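Local coordinates for protein mannonate dehydratase (Streptococcus suis, PDB 3BDK) that probably catalyses the dehydration of D-mannonate to 2-dehydro-3-deoxy-D-gluconate, using ferrous iron or manganese as its metal cofactor, at residues Thr50-Val55 / Glu64-Leu69; Leu246-His251 / Leu277-Ile282; Met272-Leu277 / Val315-Asp320. All coordinates share one frame; numbering follows the deposited sequence.

Overall arrangement
Interaction 1 joins the loop after strand 47-50 to helix 63-74, early in the TIM barrel. Interactions 2 and 3 come later in the chain, interaction 3 on the opposite side of the chain's centre from interaction 1 and interaction 2 on the same side as interaction 3; the centre of interaction 1 lies about 28 Å and about 32 Å from theirs. Interactions 2 and 3, with centres about 13 Å apart, share helix 269-278 and Leu277. Their segments alternate along the chain, so helix 269-278 is tied on one hand to the loop between helix 237-245 and strand 252-257 and on the other to helix 311-320, linking successive units of the barrel wall.

Interaction 1 of 3, residues Thr50-Val55 / Glu64-Leu69; sequences TAVYDV and ENILEL
A small, mixed contact between a loop and a helix, with a polar pair at its outer end, lies where the chain leaves strand 47-50 of the barrel and turns back as helix 63-74. Val52 reaches the helix with both methyls. CG1, anti to the backbone N (chi1 171°), sits 3.7 Å from Asn65 ND2, while CG2 points at Ile66 and meets its CG2 at 3.8 Å, the two side chains crossing at about a right angle. One turn further on, Leu69 lays CD1 3.4 Å from the backbone O of Ala51. At the outer end Asp54 and Asn65 approach from opposite directions, carboxylate and amide planes 35° apart. Asn65 ND2 gives a weak, bent hydrogen bond to Asp54 OD2 at 2.7 Å, and Asp54 OD1 lies 2.8 Å from the same nitrogen. The side chain of Ala51 is about 8 Å from the bound D-mannose ligand. Thr50 OG1 is hydrogen-bonded to Trp27 O, the Thr50 backbone pairs with the ligand-pocket residue Glu84 at the end of strand 79-84, and Ile66 packs on Ala116 and Ile118, beyond helix 99-114.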
ATOM      1  N   THR A  50     -18.851   8.883   3.689  1.00 53.74           N
ATOM      2  CA  THR A  50     -19.967   8.834   2.752  1.00 54.97           C
ATOM      3  C   THR A  50     -20.945   9.990   2.968  1.00 55.84           C
ATOM      4  O   THR A  50     -20.762  10.821   3.857  1.00 55.82           O
ATOM      5  CB  THR A  50     -20.717   7.473   2.844  1.00 54.88           C
ATOM      6  OG1 THR A  50     -21.764   7.417   1.856  1.00 55.09           O
ATOM      7  CG2 THR A  50     -21.295   7.268   4.237  1.00 54.81           C
ATOM      8  N   ALA A  51     -21.980  10.019   2.138  1.00 56.97           N
ATOM      9  CA  ALA A  51     -23.008  11.028   2.211  1.00 58.39           C
ATOM     10  C   ALA A  51     -24.325  10.400   1.773  1.00 59.40           C
ATOM     11  O   ALA A  51     -24.345   9.252   1.314  1.00 59.65           O
ATOM     12  CB  ALA A  51     -22.646  12.198   1.311  1.00 58.09           C
ATOM     13  N   VAL A  52     -25.407  11.167   1.918  1.00 60.46           N
ATOM     14  CA  VAL A  52     -26.755  10.774   1.510  1.00 61.63           C
ATOM     15  C   VAL A  52     -26.986  11.178   0.047  1.00 62.69           C
ATOM     16  O   VAL A  52     -26.584  12.260  -0.374  1.00 62.66           O
ATOM     17  CB  VAL A  52     -27.816  11.414   2.467  1.00 61.52           C
ATOM     18  CG1 VAL A  52     -29.226  11.211   1.960  1.00 61.72           C
ATOM     19  CG2 VAL A  52     -27.689  10.836   3.870  1.00 60.74           C
ATOM     20  N   TYR A  53     -27.634  10.319  -0.730  1.00 64.17           N
ATOM     21  CA  TYR A  53     -27.731  10.562  -2.170  1.00 65.77           C
ATOM     22  C   TYR A  53     -29.132  10.696  -2.785  1.00 66.43           C
ATOM     23  O   TYR A  53     -29.270  10.889  -3.996  1.00 66.27           O
ATOM     24  CB  TYR A  53     -26.880   9.532  -2.919  1.00 66.38           C
ATOM     25  CG  TYR A  53     -25.406   9.877  -2.852  1.00 67.60           C
ATOM     26  CD1 TYR A  53     -24.902  10.983  -3.556  1.00 68.15           C
ATOM     27  CD2 TYR A  53     -24.520   9.128  -2.071  1.00 68.35           C
ATOM     28  CE1 TYR A  53     -23.557  11.329  -3.492  1.00 68.57           C
ATOM     29  CE2 TYR A  53     -23.156   9.470  -1.999  1.00 68.58           C
ATOM     30  CZ  TYR A  53     -22.691  10.571  -2.714  1.00 68.26           C
ATOM     31  OH  TYR A  53     -21.366  10.933  -2.664  1.00 68.35           O
ATOM     32  N   ASP A  54     -30.157  10.643  -1.940  1.00 67.44           N
ATOM     33  CA  ASP A  54     -31.557  10.662  -2.390  1.00 68.48           C
ATOM     34  C   ASP A  54     -32.343  11.926  -1.977  1.00 69.22           C
ATOM     35  O   ASP A  54     -33.583  11.950  -2.037  1.00 69.27           O
ATOM     36  CB  ASP A  54     -32.288   9.376  -1.932  1.00 68.37           C
ATOM     37  CG  ASP A  54     -32.035   9.033  -0.455  1.00 67.78           C
ATOM     38  OD1 ASP A  54     -31.007   9.460   0.125  1.00 66.65           O
ATOM     39  OD2 ASP A  54     -32.866   8.313   0.133  1.00 66.84           O
ATOM     40  N   VAL A  55     -31.619  12.959  -1.548  1.00 69.92           N
ATOM     41  CA  VAL A  55     -32.216  14.267  -1.255  1.00 70.65           C
ATOM     42  C   VAL A  55     -31.562  15.323  -2.155  1.00 71.12           C
ATOM     43  O   VAL A  55     -30.347  15.498  -2.111  1.00 71.12           O
ATOM     44  CB  VAL A  55     -32.143  14.624   0.259  1.00 70.69           C
ATOM     45  CG1 VAL A  55     -30.854  14.129   0.884  1.00 70.63           C
ATOM     46  CG2 VAL A  55     -32.324  16.128   0.489  1.00 71.21           C
ATOM     47  N   GLU A  64     -33.538   9.535   9.257  1.00 71.34           N
ATOM     48  CA  GLU A  64     -33.881   8.266   8.581  1.00 71.59           C
ATOM     49  C   GLU A  64     -32.895   7.847   7.472  1.00 71.18           C
ATOM     50  O   GLU A  64     -32.656   6.652   7.257  1.00 71.20           O
ATOM     51  CB  GLU A  64     -35.316   8.341   8.004  1.00 71.93           C
ATOM     52  CG  GLU A  64     -36.455   7.863   8.930  1.00 72.97           C
ATOM     53  CD  GLU A  64     -36.210   8.157  10.415  1.00 74.47           C
ATOM     54  OE1 GLU A  64     -35.292   7.530  10.999  1.00 74.47           O
ATOM     55  OE2 GLU A  64     -36.940   8.999  10.998  1.00 74.33           O
ATOM     56  N   ASN A  65     -32.331   8.835   6.784  1.00 70.42           N
ATOM     57  CA  ASN A  65     -31.452   8.590   5.657  1.00 69.79           C
ATOM     58  C   ASN A  65     -30.000   8.372   6.057  1.00 69.50           C
ATOM     59  O   ASN A  65     -29.291   7.561   5.453  1.00 69.21           O
ATOM     60  CB  ASN A  65     -31.541   9.753   4.678  1.00 69.78           C
ATOM     61  CG  ASN A  65     -32.728   9.648   3.763  1.00 69.48           C
ATOM     62  OD1 ASN A  65     -33.882   9.640   4.204  1.00 69.16           O
ATOM     63  ND2 ASN A  65     -32.456   9.575   2.472  1.00 69.32           N
ATOM     64  N   ILE A  66     -29.555   9.111   7.065  1.00 69.23           N
ATOM     65  CA  ILE A  66     -28.176   9.018   7.508  1.00 69.03           C
ATOM     66  C   ILE A  66     -28.023   7.817   8.444  1.00 69.14           C
ATOM     67  O   ILE A  66     -26.983   7.154   8.450  1.00 69.08           O
ATOM     68  CB  ILE A  66     -27.653  10.363   8.120  1.00 68.96           C
ATOM     69  CG1 ILE A  66     -27.721  10.376   9.646  1.00 68.70           C
ATOM     70  CG2 ILE A  66     -28.375  11.581   7.518  1.00 68.88           C
ATOM     71  CD1 ILE A  66     -26.410  10.104  10.286  1.00 68.05           C
ATOM     72  N   LEU A  67     -29.073   7.532   9.214  1.00 69.31           N
ATOM     73  CA  LEU A  67     -29.118   6.340  10.048  1.00 69.37           C
ATOM     74  C   LEU A  67     -29.065   5.076   9.192  1.00 69.59           C
ATOM     75  O   LEU A  67     -28.269   4.179   9.475  1.00 69.69           O
ATOM     76  CB  LEU A  67     -30.377   6.324  10.911  1.00 69.21           C
ATOM     77  CG  LEU A  67     -30.422   7.219  12.150  1.00 69.79           C
ATOM     78  CD1 LEU A  67     -31.846   7.265  12.723  1.00 69.84           C
ATOM     79  CD2 LEU A  67     -29.401   6.796  13.216  1.00 69.59           C
ATOM     80  N   GLU A  68     -29.889   5.014   8.145  1.00 69.56           N
ATOM     81  CA  GLU A  68     -29.979   3.810   7.319  1.00 70.14           C
ATOM     82  C   GLU A  68     -28.660   3.462   6.599  1.00 70.40           C
ATOM     83  O   GLU A  68     -28.467   2.322   6.151  1.00 70.79           O
ATOM     84  CB  GLU A  68     -31.164   3.874   6.345  1.00 69.96           C
ATOM     85  CG  GLU A  68     -30.831   4.314   4.927  1.00 70.32           C
ATOM     86  CD  GLU A  68     -31.878   3.878   3.913  1.00 71.00           C
ATOM     87  OE1 GLU A  68     -33.091   4.037   4.190  1.00 72.07           O
ATOM     88  OE2 GLU A  68     -31.492   3.385   2.826  1.00 72.40           O
ATOM     89  N   LEU A  69     -27.760   4.440   6.495  1.00 70.46           N
ATOM     90  CA  LEU A  69     -26.425   4.203   5.945  1.00 70.13           C
ATOM     91  C   LEU A  69     -25.432   3.894   7.059  1.00 69.94           C
ATOM     92  O   LEU A  69     -24.496   3.125   6.860  1.00 69.89           O
ATOM     93  CB  LEU A  69     -25.949   5.387   5.087  1.00 70.25           C
ATOM     94  CG  LEU A  69     -26.787   5.806   3.861  1.00 70.38           C
ATOM     95  CD1 LEU A  69     -25.986   6.758   2.970  1.00 69.65           C
ATOM     96  CD2 LEU A  69     -27.333   4.616   3.041  1.00 69.75           C
TER

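Interaction 2 of 3, residues Leu246-His251 / Leu277-Ile282; sequences LYDSEH and LKRNRI
Asp248 and Arg279 form a salt bridge across the surface between the loop 246-251 and the end of helix 269-278. Asp248 holds CG anti to its backbone nitrogen (chi1 -174°), which carries the carboxylate across to the guanidinium; OD1 meets NH1 at the edge of the guanidinium, near its plane, and the two flat groups are nearly coplanar, 28° apart. The modelled OD1 to NH1 separation of 2.4 Å is very short, so its exact length is doubtful. The other terminal nitrogen of Arg279, NH2, is taken up by Tyr275 OH and Asn245 OD1, so the guanidinium links Tyr275 of the preceding helix to Asn245 at the end of helix 237-245.

The helix stops in a Schellman motif. Asn280, with positive phi, is the C' residue: Asn280 N bonds to Leu277 O at 2.7 Å and Arg281 N to Ala276 O at 2.9 Å, satisfying two carbonyls of the last turn before the chain enters barrel strand 282-286. This turn presents Asn280 and Arg281 to the loop. Asn280 ND2 makes a weak hydrogen bond to Glu250 OE2 at 3.3 Å. Arg281, bent at chi2 (-48°), folds its guanidinium against the backbone of the loop: NE gives a weak bond to Ser249 O at 3.1 Å, and Glu250 CA lies 3.3 Å above the guanidinium plane, over its centre. The Asp248 carboxylate may add a favourable charge interaction, OD1 lying 4.1 Å from Arg281 NH2 but well out of the guanidinium plane, with no N-H pointing at it. Ser249 OG turns to Glu210 OE1, and Tyr247 OH takes the companion oxygen, OE2, so both carboxylate oxygens of that residue on helix 191-210 are engaged by the loop.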
ATOM      1  N   LEU A 246     -12.855  33.815   9.811  1.00 42.73           N
ATOM      2  CA  LEU A 246     -14.304  34.069   9.684  1.00 43.55           C
ATOM      3  C   LEU A 246     -15.100  33.675  10.934  1.00 44.15           C
ATOM      4  O   LEU A 246     -16.251  34.094  11.117  1.00 44.19           O
ATOM      5  CB  LEU A 246     -14.889  33.325   8.477  1.00 43.32           C
ATOM      6  CG  LEU A 246     -14.376  33.612   7.064  1.00 43.51           C
ATOM      7  CD1 LEU A 246     -14.851  32.547   6.089  1.00 41.30           C
ATOM      8  CD2 LEU A 246     -14.808  34.996   6.598  1.00 42.09           C
ATOM      9  N   TYR A 247     -14.471  32.874  11.788  1.00 44.94           N
ATOM     10  CA  TYR A 247     -15.106  32.291  12.958  1.00 45.84           C
ATOM     11  C   TYR A 247     -14.031  31.476  13.665  1.00 46.27           C
ATOM     12  O   TYR A 247     -13.958  30.253  13.495  1.00 45.87           O
ATOM     13  CB  TYR A 247     -16.254  31.386  12.524  1.00 46.06           C
ATOM     14  CG  TYR A 247     -17.255  31.065  13.599  1.00 46.70           C
ATOM     15  CD1 TYR A 247     -17.055  29.994  14.470  1.00 47.20           C
ATOM     16  CD2 TYR A 247     -18.426  31.812  13.728  1.00 47.13           C
ATOM     17  CE1 TYR A 247     -17.993  29.690  15.462  1.00 47.04           C
ATOM     18  CE2 TYR A 247     -19.364  31.519  14.717  1.00 46.97           C
ATOM     19  CZ  TYR A 247     -19.139  30.460  15.579  1.00 46.26           C
ATOM     20  OH  TYR A 247     -20.065  30.176  16.542  1.00 46.55           O
ATOM     21  N   ASP A 248     -13.186  32.170  14.430  1.00 46.79           N
ATOM     22  CA  ASP A 248     -12.039  31.560  15.103  1.00 47.38           C
ATOM     23  C   ASP A 248     -12.475  30.534  16.153  1.00 47.59           C
ATOM     24  O   ASP A 248     -12.469  30.797  17.364  1.00 47.50           O
ATOM     25  CB  ASP A 248     -11.143  32.628  15.729  1.00 47.57           C
ATOM     26  CG  ASP A 248      -9.871  32.045  16.301  1.00 48.71           C
ATOM     27  OD1 ASP A 248      -8.946  31.759  15.524  1.00 50.88           O
ATOM     28  OD2 ASP A 248      -9.793  31.850  17.528  1.00 49.83           O
ATOM     29  N   SER A 249     -12.850  29.359  15.661  1.00 47.90           N
ATOM     30  CA  SER A 249     -13.354  28.275  16.492  1.00 48.05           C
ATOM     31  C   SER A 249     -12.877  26.946  15.924  1.00 48.16           C
ATOM     32  O   SER A 249     -12.956  26.700  14.714  1.00 48.32           O
ATOM     33  CB  SER A 249     -14.878  28.306  16.542  1.00 48.25           C
ATOM     34  OG  SER A 249     -15.412  27.093  17.040  1.00 48.46           O
ATOM     35  N   GLU A 250     -12.391  26.080  16.806  1.00 47.79           N
ATOM     36  CA  GLU A 250     -11.845  24.790  16.385  1.00 46.79           C
ATOM     37  C   GLU A 250     -12.836  23.959  15.545  1.00 45.23           C
ATOM     38  O   GLU A 250     -12.419  23.132  14.766  1.00 45.00           O
ATOM     39  CB  GLU A 250     -11.185  24.066  17.581  1.00 47.32           C
ATOM     40  CG  GLU A 250      -9.671  24.493  17.782  1.00 49.04           C
ATOM     41  CD  GLU A 250      -9.235  25.015  19.203  1.00 52.68           C
ATOM     42  OE1 GLU A 250      -9.970  25.817  19.846  1.00 53.26           O
ATOM     43  OE2 GLU A 250      -8.102  24.668  19.645  1.00 52.36           O
ATOM     44  N   HIS A 251     -14.131  24.252  15.653  1.00 44.14           N
ATOM     45  CA  HIS A 251     -15.199  23.635  14.823  1.00 43.08           C
ATOM     46  C   HIS A 251     -15.327  24.194  13.392  1.00 42.54           C
ATOM     47  O   HIS A 251     -16.110  23.669  12.578  1.00 42.42           O
ATOM     48  CB  HIS A 251     -16.548  23.798  15.532  1.00 43.00           C
ATOM     49  CG  HIS A 251     -16.759  22.829  16.654  1.00 43.49           C
ATOM     50  ND1 HIS A 251     -15.919  22.756  17.747  1.00 43.07           N
ATOM     51  CD2 HIS A 251     -17.707  21.884  16.845  1.00 43.21           C
ATOM     52  CE1 HIS A 251     -16.342  21.806  18.559  1.00 43.23           C
ATOM     53  NE2 HIS A 251     -17.428  21.265  18.037  1.00 42.58           N
ATOM     54  N   LEU A 277      -2.013  23.054  11.516  1.00 41.02           N
ATOM     55  CA  LEU A 277      -1.909  22.181  12.679  1.00 42.00           C
ATOM     56  C   LEU A 277      -1.667  22.995  13.952  1.00 42.90           C
ATOM     57  O   LEU A 277      -2.345  22.777  14.944  1.00 43.37           O
ATOM     58  CB  LEU A 277      -0.814  21.116  12.501  1.00 41.54           C
ATOM     59  CG  LEU A 277      -1.007  19.954  11.524  1.00 40.20           C
ATOM     60  CD1 LEU A 277       0.315  19.254  11.360  1.00 38.97           C
ATOM     61  CD2 LEU A 277      -2.097  18.978  11.930  1.00 37.89           C
ATOM     62  N   LYS A 278      -0.711  23.929  13.916  1.00 43.94           N
ATOM     63  CA  LYS A 278      -0.433  24.805  15.067  1.00 44.39           C
ATOM     64  C   LYS A 278      -1.682  25.550  15.515  1.00 44.60           C
ATOM     65  O   LYS A 278      -1.776  25.969  16.657  1.00 45.23           O
ATOM     66  CB  LYS A 278       0.646  25.828  14.745  1.00 44.25           C
ATOM     67  CG  LYS A 278       2.038  25.265  14.610  1.00 45.59           C
ATOM     68  CD  LYS A 278       3.077  26.370  14.386  1.00 44.94           C
ATOM     69  CE  LYS A 278       4.471  25.890  14.807  1.00 47.92           C
ATOM     70  NZ  LYS A 278       5.608  26.844  14.560  1.00 47.89           N
ATOM     71  N   ARG A 279      -2.644  25.720  14.623  1.00 44.60           N
ATOM     72  CA  ARG A 279      -3.883  26.371  15.016  1.00 45.02           C
ATOM     73  C   ARG A 279      -4.987  25.391  15.398  1.00 44.81           C
ATOM     74  O   ARG A 279      -6.112  25.808  15.655  1.00 45.18           O
ATOM     75  CB  ARG A 279      -4.365  27.334  13.924  1.00 45.38           C
ATOM     76  CG  ARG A 279      -3.567  28.630  13.888  1.00 47.28           C
ATOM     77  CD  ARG A 279      -4.249  29.686  13.056  1.00 51.20           C
ATOM     78  NE  ARG A 279      -5.523  30.146  13.617  1.00 54.72           N
ATOM     79  CZ  ARG A 279      -6.287  31.092  13.070  1.00 55.49           C
ATOM     80  NH1 ARG A 279      -7.420  31.439  13.650  1.00 56.28           N
ATOM     81  NH2 ARG A 279      -5.922  31.701  11.947  1.00 55.70           N
ATOM     82  N   ASN A 280      -4.661  24.098  15.459  1.00 44.32           N
ATOM     83  CA  ASN A 280      -5.641  23.044  15.713  1.00 43.50           C
ATOM     84  C   ASN A 280      -6.814  23.141  14.733  1.00 42.75           C
ATOM     85  O   ASN A 280      -7.988  23.141  15.127  1.00 42.89           O
ATOM     86  CB  ASN A 280      -6.123  23.060  17.184  1.00 44.07           C
ATOM     87  CG  ASN A 280      -6.878  21.770  17.581  1.00 45.59           C
ATOM     88  OD1 ASN A 280      -6.304  20.675  17.569  1.00 47.79           O
ATOM     89  ND2 ASN A 280      -8.165  21.902  17.928  1.00 44.32           N
ATOM     90  N   ARG A 281      -6.504  23.223  13.447  1.00 41.62           N
ATOM     91  CA  ARG A 281      -7.553  23.517  12.487  1.00 40.86           C
ATOM     92  C   ARG A 281      -7.686  22.518  11.338  1.00 39.94           C
ATOM     93  O   ARG A 281      -8.410  22.761  10.367  1.00 39.50           O
ATOM     94  CB  ARG A 281      -7.425  24.972  11.981  1.00 41.43           C
ATOM     95  CG  ARG A 281      -7.926  26.045  12.974  1.00 42.63           C
ATOM     96  CD  ARG A 281      -9.313  25.678  13.538  1.00 45.05           C
ATOM     97  NE  ARG A 281      -9.902  26.692  14.414  1.00 47.09           N
ATOM     98  CZ  ARG A 281      -9.452  27.001  15.628  1.00 47.90           C
ATOM     99  NH1 ARG A 281      -8.383  26.395  16.132  1.00 46.68           N
ATOM    100  NH2 ARG A 281     -10.079  27.924  16.345  1.00 47.77           N
ATOM    101  N   ILE A 282      -6.994  21.390  11.450  1.00 39.03           N
ATOM    102  CA  ILE A 282      -7.203  20.309  10.511  1.00 38.30           C
ATOM    103  C   ILE A 282      -8.245  19.373  11.112  1.00 37.62           C
ATOM    104  O   ILE A 282      -7.995  18.761  12.140  1.00 37.53           O
ATOM    105  CB  ILE A 282      -5.905  19.537  10.192  1.00 38.27           C
ATOM    106  CG1 ILE A 282      -4.788  20.489   9.774  1.00 38.49           C
ATOM    107  CG2 ILE A 282      -6.176  18.516   9.104  1.00 39.16           C
ATOM    108  CD1 ILE A 282      -3.802  19.899   8.757  1.00 40.04           C
TER

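Interaction 3 of 3, residues Met272-Leu277 / Val315-Asp320; sequences MTEYAL and VKLLVD
Leu317 projects from helix 311-320 toward helix 269-278 and is met there by Thr273, Glu274 and Leu277. Its two methyls part company: CD1 goes to Thr273 CG2 at 3.9 Å, the two side chains set obliquely, whereas CD2 lies against the stem and head of Glu274, whose CD is 3.6 Å away. Glu274 runs at about a right angle to Leu317. With CG anti to the backbone N (chi1 -175°) and the chain extended beyond it, the glutamate passes its CB, CG and carboxylate carbon along that one methyl, while OE2 goes on to a hydrogen bond with Tyr321 OH, just past the end of helix 311-320. Thr273 OG1 bonds back to Val269 O in its own helix, so that the methyl of this residue is what meets Leu317.

These are neighbouring outer helices of a TIM barrel, running almost parallel, as expected for successive helices of a beta/alpha barrel: the short segments cross at -16° with axes 10.0 Å apart. They follow strands 252-257 and 282-286, and the nearest alpha carbons are those of Glu274 and Leu317, 6.7 Å apart.

One turn on from Thr273, Leu277 crosses Leu317 at a slant, bringing CD1 to the backbone side of it, 3.7 Å from the O of Leu317 and 3.9 Å from its CB. The other methyl, CD2, meets CD2 of Leu318 more loosely at 4.3 Å. Trp323 touches both Leu277 and Leu318, and Tyr321 also packs on Leu277. Away from this interface, Val315 and Val319 pack on helix 348-368, while Thr273 and Ala276 rest on strand 252-257.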
ATOM      1  N   MET A 272       1.831  24.767   4.712  1.00 36.46           N
ATOM      2  CA  MET A 272       0.408  24.980   4.886  1.00 37.66           C
ATOM      3  C   MET A 272      -0.188  23.990   5.890  1.00 38.07           C
ATOM      4  O   MET A 272      -1.034  24.335   6.739  1.00 37.53           O
ATOM      5  CB  MET A 272      -0.307  24.855   3.550  1.00 37.57           C
ATOM      6  CG  MET A 272      -0.489  26.172   2.835  1.00 37.60           C
ATOM      7  SD  MET A 272      -1.704  25.964   1.533  1.00 38.53           S
ATOM      8  CE  MET A 272      -0.654  25.250   0.291  1.00 38.37           C
ATOM      9  N   THR A 273       0.283  22.754   5.773  1.00 38.54           N
ATOM     10  CA  THR A 273      -0.078  21.691   6.683  1.00 38.10           C
ATOM     11  C   THR A 273       0.340  22.079   8.101  1.00 37.96           C
ATOM     12  O   THR A 273      -0.515  22.150   8.979  1.00 38.07           O
ATOM     13  CB  THR A 273       0.499  20.366   6.181  1.00 37.99           C
ATOM     14  OG1 THR A 273      -0.193  20.018   4.978  1.00 38.12           O
ATOM     15  CG2 THR A 273       0.331  19.243   7.198  1.00 38.18           C
ATOM     16  N   GLU A 274       1.620  22.386   8.312  1.00 37.31           N
ATOM     17  CA  GLU A 274       2.075  22.783   9.646  1.00 37.30           C
ATOM     18  C   GLU A 274       1.325  24.005  10.208  1.00 37.96           C
ATOM     19  O   GLU A 274       0.712  23.921  11.291  1.00 38.25           O
ATOM     20  CB  GLU A 274       3.583  22.992   9.690  1.00 36.98           C
ATOM     21  CG  GLU A 274       4.116  23.295  11.072  1.00 36.97           C
ATOM     22  CD  GLU A 274       5.589  22.940  11.241  1.00 38.40           C
ATOM     23  OE1 GLU A 274       6.406  23.120  10.295  1.00 34.98           O
ATOM     24  OE2 GLU A 274       5.926  22.466  12.355  1.00 41.09           O
ATOM     25  N   TYR A 275       1.338  25.126   9.482  1.00 38.04           N
ATOM     26  CA  TYR A 275       0.588  26.296   9.929  1.00 38.45           C
ATOM     27  C   TYR A 275      -0.765  25.911  10.547  1.00 38.77           C
ATOM     28  O   TYR A 275      -1.076  26.329  11.663  1.00 39.13           O
ATOM     29  CB  TYR A 275       0.370  27.347   8.812  1.00 38.83           C
ATOM     30  CG  TYR A 275      -0.601  28.407   9.266  1.00 37.91           C
ATOM     31  CD1 TYR A 275      -0.181  29.473  10.075  1.00 37.89           C
ATOM     32  CD2 TYR A 275      -1.951  28.301   8.957  1.00 38.55           C
ATOM     33  CE1 TYR A 275      -1.085  30.420  10.547  1.00 37.12           C
ATOM     34  CE2 TYR A 275      -2.876  29.248   9.417  1.00 39.33           C
ATOM     35  CZ  TYR A 275      -2.436  30.303  10.215  1.00 39.59           C
ATOM     36  OH  TYR A 275      -3.372  31.228  10.661  1.00 40.00           O
ATOM     37  N   ALA A 276      -1.552  25.119   9.816  1.00 38.86           N
ATOM     38  CA  ALA A 276      -2.932  24.826  10.173  1.00 39.03           C
ATOM     39  C   ALA A 276      -3.033  23.896  11.358  1.00 39.86           C
ATOM     40  O   ALA A 276      -4.019  23.928  12.101  1.00 39.45           O
ATOM     41  CB  ALA A 276      -3.648  24.232   8.997  1.00 39.33           C
ATOM     42  N   LEU A 277      -2.013  23.054  11.516  1.00 41.02           N
ATOM     43  CA  LEU A 277      -1.909  22.181  12.679  1.00 42.00           C
ATOM     44  C   LEU A 277      -1.667  22.995  13.952  1.00 42.90           C
ATOM     45  O   LEU A 277      -2.345  22.777  14.944  1.00 43.37           O
ATOM     46  CB  LEU A 277      -0.814  21.116  12.501  1.00 41.54           C
ATOM     47  CG  LEU A 277      -1.007  19.954  11.524  1.00 40.20           C
ATOM     48  CD1 LEU A 277       0.315  19.254  11.360  1.00 38.97           C
ATOM     49  CD2 LEU A 277      -2.097  18.978  11.930  1.00 37.89           C
ATOM     50  N   VAL A 315       2.764  13.205   6.676  1.00 36.93           N
ATOM     51  CA  VAL A 315       2.386  12.262   7.736  1.00 37.60           C
ATOM     52  C   VAL A 315       3.224  12.442   9.006  1.00 38.38           C
ATOM     53  O   VAL A 315       2.690  12.378  10.104  1.00 38.89           O
ATOM     54  CB  VAL A 315       2.443  10.793   7.233  1.00 37.46           C
ATOM     55  CG1 VAL A 315       3.739  10.532   6.566  1.00 37.55           C
ATOM     56  CG2 VAL A 315       2.248   9.792   8.362  1.00 37.08           C
ATOM     57  N   LYS A 316       4.522  12.683   8.852  1.00 39.23           N
ATOM     58  CA  LYS A 316       5.381  13.052   9.967  1.00 40.41           C
ATOM     59  C   LYS A 316       4.794  14.196  10.797  1.00 41.44           C
ATOM     60  O   LYS A 316       4.736  14.079  12.009  1.00 42.39           O
ATOM     61  CB  LYS A 316       6.764  13.438   9.467  1.00 40.40           C
ATOM     62  CG  LYS A 316       7.732  13.880  10.546  1.00 41.56           C
ATOM     63  CD  LYS A 316       9.153  13.837   9.996  1.00 43.39           C
ATOM     64  CE  LYS A 316      10.200  13.838  11.108  1.00 44.67           C
ATOM     65  NZ  LYS A 316      10.243  15.154  11.780  1.00 45.60           N
ATOM     66  N   LEU A 317       4.360  15.283  10.151  1.00 41.98           N
ATOM     67  CA  LEU A 317       3.794  16.436  10.846  1.00 42.52           C
ATOM     68  C   LEU A 317       2.535  16.035  11.600  1.00 43.49           C
ATOM     69  O   LEU A 317       2.339  16.432  12.758  1.00 43.78           O
ATOM     70  CB  LEU A 317       3.462  17.568   9.863  1.00 42.44           C
ATOM     71  CG  LEU A 317       4.592  18.419   9.270  1.00 41.41           C
ATOM     72  CD1 LEU A 317       4.185  18.988   7.941  1.00 39.32           C
ATOM     73  CD2 LEU A 317       5.012  19.523  10.213  1.00 40.67           C
ATOM     74  N   LEU A 318       1.681  15.249  10.941  1.00 43.97           N
ATOM     75  CA  LEU A 318       0.483  14.709  11.563  1.00 44.69           C
ATOM     76  C   LEU A 318       0.844  13.946  12.845  1.00 45.76           C
ATOM     77  O   LEU A 318       0.103  13.972  13.847  1.00 46.25           O
ATOM     78  CB  LEU A 318      -0.228  13.771  10.596  1.00 44.40           C
ATOM     79  CG  LEU A 318      -0.980  14.292   9.371  1.00 43.99           C
ATOM     80  CD1 LEU A 318      -1.616  13.098   8.699  1.00 42.15           C
ATOM     81  CD2 LEU A 318      -2.050  15.357   9.704  1.00 42.77           C
ATOM     82  N   VAL A 319       1.990  13.277  12.797  1.00 46.10           N
ATOM     83  CA  VAL A 319       2.528  12.575  13.935  1.00 46.91           C
ATOM     84  C   VAL A 319       3.027  13.604  14.956  1.00 47.15           C
ATOM     85  O   VAL A 319       2.433  13.740  16.017  1.00 47.50           O
ATOM     86  CB  VAL A 319       3.625  11.569  13.468  1.00 47.34           C
ATOM     87  CG1 VAL A 319       4.573  11.167  14.605  1.00 47.81           C
ATOM     88  CG2 VAL A 319       2.980  10.351  12.795  1.00 45.98           C
ATOM     89  N   ASP A 320       4.077  14.350  14.613  1.00 47.49           N
ATOM     90  CA  ASP A 320       4.640  15.402  15.472  1.00 48.00           C
ATOM     91  C   ASP A 320       3.616  16.266  16.235  1.00 48.09           C
ATOM     92  O   ASP A 320       3.871  16.708  17.355  1.00 48.25           O
ATOM     93  CB  ASP A 320       5.560  16.308  14.656  1.00 48.02           C
ATOM     94  CG  ASP A 320       6.936  15.687  14.405  1.00 49.85           C
ATOM     95  OD1 ASP A 320       7.305  14.693  15.074  1.00 52.24           O
ATOM     96  OD2 ASP A 320       7.668  16.212  13.539  1.00 51.34           O
TER